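Local structure of DNA polymerase sliding clamp 2 (3AIZ) at residues Leu132-Thr138 with Asn217-Gly223; Pro65-Ile70 with Lys116-Ile122; Gly18-Val22 with Arg38-Asp42. The protein serves as a subunit of a ring-shaped processivity factor that encircles DNA and tethers DNA polymerase and other DNA-processing proteins to it. All blocks are in the same frame, centred on the assembly; numbering follows the deposited sequence.

Contact 1: residues Leu132-Thr138 with Asn217-Gly223; sequences LSVTFTT and NVTVGFG
Phe136 lays one face of its ring over Val220, whose CB stands 3.4 Å from Phe136 CZ and off-centre, toward the rim. It is a CH-pi contact to which both methyls of the valine add: CG1 reaches CZ and CE1, CG2 reaches CE2. A chi1 of 60° sets CG between the backbone N and the carbonyl carbon, and this swings the ring across toward the neighbouring strand. Phe222 repeats the arrangement in the other direction, with its chi1 of 72° bringing one ring face beneath Val134; Val134 CG1 lies 3.6 Å from Phe222 CE2. The two rings then meet rim to rim, Phe136 CE1 and Phe222 CE2 being 4.1 Å apart.

Underneath runs an antiparallel pairing in the C-terminal domain of the PCNA fold, strand 134-138 lying between strands 218-223 and 186-192. Val134, Phe136 and Thr138 exchange paired N-H...O=C bonds with Phe222, Val220 and Val218; Val220 N to Phe136 O, at 2.8 Å, is nearly straight. At the start of the strand a classic beta bulge sets two residues, Ser133 and Val134, opposite the single Phe222. Leu143 of helix 140-150 covers Thr138, Val218 and Val220, while Met228 and Leu190 add to the same apolar layer.

On the reverse face, Thr135 CG2 and Leu132 CD2 each approach Gly221 CA to 3.9 Å. Thr137 rests CG2 against Val218 O at 3.4 Å, and its OG1 hydrogen-bonds to Ser189 OG. Asn217 OD1 accepts a bond from Lys188 NZ.

Contact 2: residues Pro65-Ile70 with Lys116-Ile122; sequences PLGIKI and KGEKTSI
The peptide group joining Pro65 to Leu66 carries Ile122 over one of its faces, with Ile122 CG1 above Leu66 N at 3.4 Å. Ile122 CD1 continues outward to the proline ring, which it meets at one corner, 3.3 Å from Pro65 CB. The isoleucine gets there because its CG1 stands beside its own backbone N (chi1 -66°), which turns the ethyl branch back across the neighbouring strand. The other flat group, the Glu118 carboxylate, has the Lys69 chain passing by, with Lys69 CD 4.1 Å from Glu118 OE1.

Between these ends the strands are antiparallel and joined through their backbones. Gly67 O receives Thr120 N at 2.8 Å in a bond of 174°, and Thr120 OG1 adds a weak bond to the same oxygen. The return bond from Gly67 N to Thr120 O is also weak, at 3.3 Å. Farther along, Lys69 N donates to Glu118 O at 2.8 Å, while Lys69 O lies close to Gly117 CA. Ile68 rests its CG2 near the carbonyls of Gly117 and Glu118, and its side chain also meets Phe30 and Leu98 in the interior of the N-terminal PCNA domain. Strand 66-71 lies between strands 25-30 and 109-120, its other edge bonded to the former through Leu66, Ile68 and Ile70.

The charged ends are arranged more loosely. Lys69 NZ and Glu118 OE1 stay 5.3 Å apart, and the lysine also has a long, weak ion pair with Glu25; Lys119 instead forms a salt bridge with Glu93. The pairing probably rests mainly on main-chain bonds and the Ile122 cover, with electrostatics between the two segments perhaps contributing only mildly.

Contact 3: residues Gly18-Val22 with Arg38-Asp42; sequences GLLKV and RYLTD
Leu19 to Val22 make a type II beta turn, closed by a weak bond from Val22 N to Leu19 O, and Tyr39 of the facing strand 34-40 aims its hydroxyl into it. The backbones themselves keep apart: even the nearest alpha carbons, those of Lys21 and Thr41, are 7.1 Å from each other. The tyrosine spans the gap, a chi1 of 65° carrying its ring off the strand toward the turn.

At the far end of the ring, Tyr39 OH donates to Leu20 O, 2.5 Å away, which lies in the ring plane at its edge. The hydroxyl comes from well above the carbonyl plane of Leu20, at a C=O...O angle of 116°. Leu19 CB also sits at the ring edge, 3.3 Å from Tyr39 OH. Val22 crosses the tyrosine at about a right angle, its CB 3.5 Å from Tyr39 CZ and its CG2 near CE1. A looser apolar touch joins Lys21 CD to Thr41 CG2, while Thr41 OG1 bonds to Asp43 OD1.

Leu19 and Val22 pack further on Ile72, and Leu20 on Val208 and Val211 of helix 202-211. The pinned turn is the helix-to-strand connection in the beta-alpha-beta-beta-beta unit that opens the PCNA domain.

From the N terminus, contact 3 closes first: the turn after helix 9-16 is met by the end of strand 34-40, enclosing the hairpin formed by strands 25-30 and 34-40. Contact 2 follows, returning strand 109-120 to strand 66-71 round a loop that holds helix 72-80 and strands 88-93 and 97-104. Contact 1 closes the longest loop, from 132-138 to 217-223 in the C-terminal domain. The three are in series; none nests in or crosses another. Contacts 2 and 3 share the N-terminal domain, with nearest atoms about 8 Å apart, whereas contacts 1 and 2 lie on opposite sides of the chain's centre, their own centres 33 Å apart.

Contact 1: residues Leu132-Thr138 with Asn217-Gly223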
loop_
_atom_site.group_PDB
_atom_site.type_symbol
_atom_site.label_atom_id
_atom_site.label_comp_id
_atom_site.label_asym_id
_atom_site.label_seq_id
_atom_site.Cartn_x
_atom_site.Cartn_y
_atom_site.Cartn_z
ATOM N N LEU A 132 -3.208 51.020 9.672
ATOM C CA LEU A 132 -3.202 50.259 8.430
ATOM C C LEU A 132 -3.922 51.027 7.327
ATOM O O LEU A 132 -5.148 50.973 7.216
ATOM C CB LEU A 132 -3.845 48.887 8.638
ATOM C CG LEU A 132 -2.925 47.737 9.061
ATOM C CD1 LEU A 132 -1.730 48.241 9.854
ATOM C CD2 LEU A 132 -3.705 46.714 9.871
ATOM N N SER A 133 -3.151 51.746 6.516
ATOM C CA SER A 133 -3.707 52.540 5.427
ATOM C C SER A 133 -4.467 51.655 4.447
ATOM O O SER A 133 -5.505 52.047 3.917
ATOM C CB SER A 133 -2.592 53.280 4.688
ATOM O OG SER A 133 -1.757 53.988 5.588
ATOM N N VAL A 134 -3.941 50.459 4.214
ATOM C CA VAL A 134 -4.525 49.541 3.247
ATOM C C VAL A 134 -4.868 48.198 3.879
ATOM O O VAL A 134 -4.027 47.571 4.521
ATOM C CB VAL A 134 -3.570 49.293 2.064
ATOM C CG1 VAL A 134 -4.172 48.286 1.098
ATOM C CG2 VAL A 134 -3.254 50.600 1.354
ATOM N N THR A 135 -6.111 47.766 3.697
ATOM C CA THR A 135 -6.536 46.443 4.136
ATOM C C THR A 135 -7.331 45.758 3.032
ATOM O O THR A 135 -8.146 46.387 2.362
ATOM C CB THR A 135 -7.402 46.506 5.414
ATOM O OG1 THR A 135 -8.567 47.305 5.171
ATOM C CG2 THR A 135 -6.613 47.102 6.570
ATOM N N PHE A 136 -7.082 44.470 2.837
ATOM C CA PHE A 136 -7.853 43.695 1.876
ATOM C C PHE A 136 -8.084 42.276 2.377
ATOM O O PHE A 136 -7.303 41.754 3.171
ATOM C CB PHE A 136 -7.180 43.687 0.499
ATOM C CG PHE A 136 -5.794 43.105 0.494
ATOM C CD1 PHE A 136 -4.686 43.918 0.661
ATOM C CD2 PHE A 136 -5.597 41.747 0.302
ATOM C CE1 PHE A 136 -3.409 43.385 0.647
ATOM C CE2 PHE A 136 -4.323 41.210 0.287
ATOM C CZ PHE A 136 -3.229 42.030 0.457
ATOM N N THR A 137 -9.168 41.663 1.918
ATOM C CA THR A 137 -9.507 40.312 2.334
ATOM C C THR A 137 -9.544 39.384 1.127
ATOM O O THR A 137 -10.029 39.759 0.061
ATOM C CB THR A 137 -10.867 40.273 3.058
ATOM O OG1 THR A 137 -10.907 41.300 4.056
ATOM C CG2 THR A 137 -11.082 38.920 3.722
ATOM N N THR A 138 -9.021 38.176 1.298
ATOM C CA THR A 138 -8.986 37.206 0.213
ATOM C C THR A 138 -8.838 35.791 0.751
ATOM O O THR A 138 -8.401 35.592 1.884
ATOM C CB THR A 138 -7.830 37.495 -0.761
ATOM O OG1 THR A 138 -7.837 36.524 -1.814
ATOM C CG2 THR A 138 -6.496 37.438 -0.036
ATOM N N ASN A 217 -10.866 33.505 4.456
ATOM C CA ASN A 217 -11.017 34.948 4.581
ATOM C C ASN A 217 -9.850 35.586 5.322
ATOM O O ASN A 217 -9.998 36.058 6.451
ATOM C CB ASN A 217 -12.340 35.289 5.267
ATOM C CG ASN A 217 -13.541 34.802 4.482
ATOM O OD1 ASN A 217 -14.066 35.512 3.624
ATOM N ND2 ASN A 217 -13.979 33.580 4.766
ATOM N N VAL A 218 -8.691 35.595 4.674
ATOM C CA VAL A 218 -7.495 36.194 5.245
ATOM C C VAL A 218 -7.519 37.707 5.064
ATOM O O VAL A 218 -7.750 38.203 3.962
ATOM C CB VAL A 218 -6.222 35.635 4.589
ATOM C CG1 VAL A 218 -4.984 36.225 5.243
ATOM C CG2 VAL A 218 -6.204 34.118 4.678
ATOM N N THR A 219 -7.288 38.436 6.150
ATOM C CA THR A 219 -7.229 39.892 6.093
ATOM C C THR A 219 -5.783 40.371 6.147
ATOM O O THR A 219 -5.053 40.068 7.090
ATOM C CB THR A 219 -8.026 40.541 7.241
ATOM O OG1 THR A 219 -9.414 40.216 7.105
ATOM C CG2 THR A 219 -7.866 42.053 7.215
ATOM N N VAL A 220 -5.375 41.116 5.125
ATOM C CA VAL A 220 -4.023 41.652 5.058
ATOM C C VAL A 220 -4.052 43.170 5.163
ATOM O O VAL A 220 -4.759 43.837 4.410
ATOM C CB VAL A 220 -3.322 41.255 3.747
ATOM C CG1 VAL A 220 -1.934 41.872 3.681
ATOM C CG2 VAL A 220 -3.248 39.742 3.622
ATOM N N GLY A 221 -3.285 43.711 6.103
ATOM C CA GLY A 221 -3.211 45.147 6.289
ATOM C C GLY A 221 -1.782 45.644 6.288
ATOM O O GLY A 221 -0.878 44.960 6.764
ATOM N N PHE A 222 -1.574 46.840 5.745
ATOM C CA PHE A 222 -0.256 47.461 5.746
ATOM C C PHE A 222 -0.364 48.949 5.437
ATOM O O PHE A 222 -1.457 49.466 5.213
ATOM C CB PHE A 222 0.673 46.775 4.739
ATOM C CG PHE A 222 0.341 47.069 3.304
ATOM C CD1 PHE A 222 1.074 48.001 2.587
ATOM C CD2 PHE A 222 -0.701 46.414 2.668
ATOM C CE1 PHE A 222 0.774 48.274 1.265
ATOM C CE2 PHE A 222 -1.007 46.682 1.346
ATOM C CZ PHE A 222 -0.269 47.614 0.644
ATOM N N GLY A 223 0.774 49.630 5.432
ATOM C CA GLY A 223 0.819 51.048 5.129
ATOM C C GLY A 223 2.209 51.455 4.688
ATOM O O GLY A 223 3.069 50.601 4.479
#

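Contact 2: residues Pro65-Ile70 with Lys116-Ile122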
loop_
_atom_site.group_PDB
_atom_site.type_symbol
_atom_site.label_atom_id
_atom_site.label_comp_id
_atom_site.label_asym_id
_atom_site.label_seq_id
_atom_site.Cartn_x
_atom_site.Cartn_y
_atom_site.Cartn_z
ATOM N N PRO A 65 -5.516 35.451 35.837
ATOM C CA PRO A 65 -4.590 35.315 34.708
ATOM C C PRO A 65 -3.418 34.390 35.021
ATOM O O PRO A 65 -2.927 34.375 36.149
ATOM C CB PRO A 65 -4.096 36.746 34.503
ATOM C CG PRO A 65 -5.250 37.584 34.913
ATOM C CD PRO A 65 -5.919 36.853 36.048
ATOM N N LEU A 66 -2.981 33.628 34.023
ATOM C CA LEU A 66 -1.903 32.665 34.209
ATOM C C LEU A 66 -1.430 32.102 32.870
ATOM O O LEU A 66 -2.209 31.992 31.924
ATOM C CB LEU A 66 -2.364 31.537 35.139
ATOM C CG LEU A 66 -1.399 30.387 35.435
ATOM C CD1 LEU A 66 -1.638 29.835 36.832
ATOM C CD2 LEU A 66 -1.529 29.291 34.390
ATOM N N GLY A 67 -0.148 31.753 32.796
ATOM C CA GLY A 67 0.419 31.194 31.581
ATOM C C GLY A 67 1.121 29.871 31.818
ATOM O O GLY A 67 1.876 29.724 32.779
ATOM N N ILE A 68 0.876 28.904 30.939
ATOM C CA ILE A 68 1.481 27.584 31.072
ATOM C C ILE A 68 2.403 27.271 29.899
ATOM O O ILE A 68 1.953 27.151 28.760
ATOM C CB ILE A 68 0.413 26.478 31.165
ATOM C CG1 ILE A 68 -0.729 26.910 32.085
ATOM C CG2 ILE A 68 1.036 25.177 31.650
ATOM C CD1 ILE A 68 -1.807 25.861 32.253
ATOM N N LYS A 69 3.693 27.133 30.184
ATOM C CA LYS A 69 4.674 26.802 29.157
ATOM C C LYS A 69 4.667 25.302 28.878
ATOM O O LYS A 69 5.103 24.507 29.709
ATOM C CB LYS A 69 6.069 27.259 29.587
ATOM C CG LYS A 69 7.146 27.063 28.535
ATOM C CD LYS A 69 8.443 27.737 28.952
ATOM C CE LYS A 69 9.523 27.567 27.896
ATOM N NZ LYS A 69 9.907 26.139 27.724
ATOM N N ILE A 70 4.170 24.923 27.705
ATOM C CA ILE A 70 4.008 23.513 27.362
ATOM C C ILE A 70 4.737 23.132 26.076
ATOM O O ILE A 70 5.119 23.995 25.286
ATOM C CB ILE A 70 2.523 23.152 27.198
ATOM C CG1 ILE A 70 1.959 23.794 25.930
ATOM C CG2 ILE A 70 1.732 23.585 28.422
ATOM C CD1 ILE A 70 0.516 23.443 25.659
ATOM N N LYS A 116 3.063 18.005 31.014
ATOM C CA LYS A 116 3.878 18.680 32.015
ATOM C C LYS A 116 4.229 20.071 31.509
ATOM O O LYS A 116 4.723 20.225 30.393
ATOM C CB LYS A 116 5.154 17.889 32.308
ATOM C CG LYS A 116 4.913 16.535 32.956
ATOM C CD LYS A 116 6.225 15.841 33.300
ATOM C CE LYS A 116 5.980 14.507 33.988
ATOM N NZ LYS A 116 7.253 13.832 34.366
ATOM N N GLY A 117 3.965 21.084 32.327
ATOM C CA GLY A 117 4.213 22.454 31.922
ATOM C C GLY A 117 4.498 23.401 33.069
ATOM O O GLY A 117 3.781 23.418 34.069
ATOM N N GLU A 118 5.553 24.193 32.918
ATOM C CA GLU A 118 5.901 25.210 33.902
ATOM C C GLU A 118 4.842 26.306 33.932
ATOM O O GLU A 118 4.380 26.762 32.888
ATOM C CB GLU A 118 7.267 25.816 33.572
ATOM C CG GLU A 118 7.666 26.983 34.461
ATOM C CD GLU A 118 8.913 27.693 33.969
ATOM O OE1 GLU A 118 9.444 27.301 32.907
ATOM O OE2 GLU A 118 9.364 28.646 34.641
ATOM N N LYS A 119 4.458 26.724 35.133
ATOM C CA LYS A 119 3.515 27.827 35.288
ATOM C C LYS A 119 4.260 29.140 35.496
ATOM O O LYS A 119 5.155 29.231 36.336
ATOM C CB LYS A 119 2.558 27.566 36.452
ATOM C CG LYS A 119 1.591 26.420 36.212
ATOM C CD LYS A 119 0.631 26.257 37.377
ATOM C CE LYS A 119 -0.348 25.122 37.129
ATOM N NZ LYS A 119 -1.248 24.904 38.295
ATOM N N THR A 120 3.887 30.154 34.723
ATOM C CA THR A 120 4.549 31.451 34.792
ATOM C C THR A 120 3.545 32.597 34.793
ATOM O O THR A 120 2.337 32.384 34.905
ATOM C CB THR A 120 5.514 31.654 33.608
ATOM O OG1 THR A 120 4.795 31.523 32.375
ATOM C CG2 THR A 120 6.635 30.627 33.647
ATOM N N SER A 121 4.060 33.815 34.675
ATOM C CA SER A 121 3.218 34.995 34.559
ATOM C C SER A 121 2.916 35.258 33.088
ATOM O O SER A 121 3.763 35.030 32.222
ATOM C CB SER A 121 3.902 36.208 35.192
ATOM O OG SER A 121 5.188 36.413 34.635
ATOM N N ILE A 122 1.707 35.735 32.811
ATOM C CA ILE A 122 1.265 35.944 31.437
ATOM C C ILE A 122 2.219 36.816 30.628
ATOM O O ILE A 122 2.607 37.902 31.062
ATOM C CB ILE A 122 -0.144 36.560 31.382
ATOM C CG1 ILE A 122 -1.172 35.574 31.934
ATOM C CG2 ILE A 122 -0.501 36.952 29.957
ATOM C CD1 ILE A 122 -2.598 35.977 31.666
#

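Contact 3: residues Gly18-Val22 with Arg38-Asp42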
loop_
_atom_site.group_PDB
_atom_site.type_symbol
_atom_site.label_atom_id
_atom_site.label_comp_id
_atom_site.label_asym_id
_atom_site.label_seq_id
_atom_site.Cartn_x
_atom_site.Cartn_y
_atom_site.Cartn_z
ATOM N N GLY A 18 0.488 26.307 12.155
ATOM C CA GLY A 18 0.818 27.516 11.427
ATOM C C GLY A 18 1.883 28.346 12.113
ATOM O O GLY A 18 2.358 29.338 11.562
ATOM N N LEU A 19 2.262 27.943 13.321
ATOM C CA LEU A 19 3.295 28.650 14.067
ATOM C C LEU A 19 4.663 28.462 13.413
ATOM O O LEU A 19 5.312 27.432 13.594
ATOM C CB LEU A 19 3.324 28.176 15.521
ATOM C CG LEU A 19 2.007 28.318 16.288
ATOM C CD1 LEU A 19 2.173 27.892 17.738
ATOM C CD2 LEU A 19 1.491 29.743 16.213
ATOM N N LEU A 20 5.091 29.464 12.650
ATOM C CA LEU A 20 6.345 29.394 11.902
ATOM C C LEU A 20 7.577 29.455 12.798
ATOM O O LEU A 20 7.672 30.301 13.687
ATOM C CB LEU A 20 6.410 30.515 10.862
ATOM C CG LEU A 20 5.430 30.430 9.692
ATOM C CD1 LEU A 20 5.450 31.718 8.889
ATOM C CD2 LEU A 20 5.751 29.236 8.806
ATOM N N LYS A 21 8.524 28.556 12.550
ATOM C CA LYS A 21 9.778 28.522 13.298
ATOM C C LYS A 21 9.550 28.400 14.800
ATOM O O LYS A 21 10.430 28.729 15.595
ATOM C CB LYS A 21 10.621 29.765 12.999
ATOM C CG LYS A 21 11.104 29.871 11.561
ATOM C CD LYS A 21 11.889 31.156 11.344
ATOM C CE LYS A 21 12.371 31.282 9.907
ATOM N NZ LYS A 21 13.321 30.197 9.534
ATOM N N VAL A 22 8.369 27.927 15.187
ATOM C CA VAL A 22 8.046 27.771 16.600
ATOM C C VAL A 22 8.892 26.675 17.237
ATOM O O VAL A 22 8.993 25.568 16.708
ATOM C CB VAL A 22 6.551 27.460 16.822
ATOM C CG1 VAL A 22 6.189 26.100 16.240
ATOM C CG2 VAL A 22 6.219 27.512 18.303
ATOM N N ARG A 38 2.029 34.062 21.940
ATOM C CA ARG A 38 2.740 34.917 21.000
ATOM C C ARG A 38 4.248 34.844 21.200
ATOM O O ARG A 38 4.749 34.986 22.315
ATOM C CB ARG A 38 2.254 36.367 21.105
ATOM C CG ARG A 38 2.737 37.120 22.338
ATOM C CD ARG A 38 3.884 38.064 21.996
ATOM N NE ARG A 38 4.314 38.851 23.149
ATOM C CZ ARG A 38 5.218 39.825 23.096
ATOM N NH1 ARG A 38 5.791 40.137 21.942
ATOM N NH2 ARG A 38 5.548 40.489 24.196
ATOM N N TYR A 39 4.967 34.611 20.109
ATOM C CA TYR A 39 6.422 34.615 20.145
ATOM C C TYR A 39 6.970 35.376 18.950
ATOM O O TYR A 39 6.296 35.534 17.931
ATOM C CB TYR A 39 6.976 33.190 20.168
ATOM C CG TYR A 39 6.691 32.405 18.915
ATOM C CD1 TYR A 39 5.456 31.804 18.717
ATOM C CD2 TYR A 39 7.656 32.261 17.926
ATOM C CE1 TYR A 39 5.186 31.084 17.571
ATOM C CE2 TYR A 39 7.397 31.543 16.776
ATOM C CZ TYR A 39 6.160 30.955 16.604
ATOM O OH TYR A 39 5.891 30.237 15.461
ATOM N N LEU A 40 8.202 35.847 19.088
ATOM C CA LEU A 40 8.844 36.647 18.061
ATOM C C LEU A 40 10.112 35.940 17.606
ATOM O O LEU A 40 10.997 35.663 18.414
ATOM C CB LEU A 40 9.172 38.027 18.628
ATOM C CG LEU A 40 9.750 39.105 17.716
ATOM C CD1 LEU A 40 8.859 39.323 16.508
ATOM C CD2 LEU A 40 9.919 40.398 18.501
ATOM N N THR A 41 10.194 35.631 16.316
ATOM C CA THR A 41 11.368 34.955 15.774
ATOM C C THR A 41 12.648 35.665 16.204
ATOM O O THR A 41 12.643 36.867 16.471
ATOM C CB THR A 41 11.320 34.870 14.236
ATOM O OG1 THR A 41 11.232 36.189 13.684
ATOM C CG2 THR A 41 10.120 34.051 13.781
ATOM N N ASP A 42 13.744 34.915 16.275
ATOM C CA ASP A 42 15.020 35.462 16.724
ATOM C C ASP A 42 15.435 36.703 15.936
ATOM O O ASP A 42 15.955 37.664 16.507
ATOM C CB ASP A 42 16.114 34.394 16.656
ATOM C CG ASP A 42 15.904 33.278 17.665
ATOM O OD1 ASP A 42 15.200 33.509 18.673
ATOM O OD2 ASP A 42 16.446 32.172 17.454
#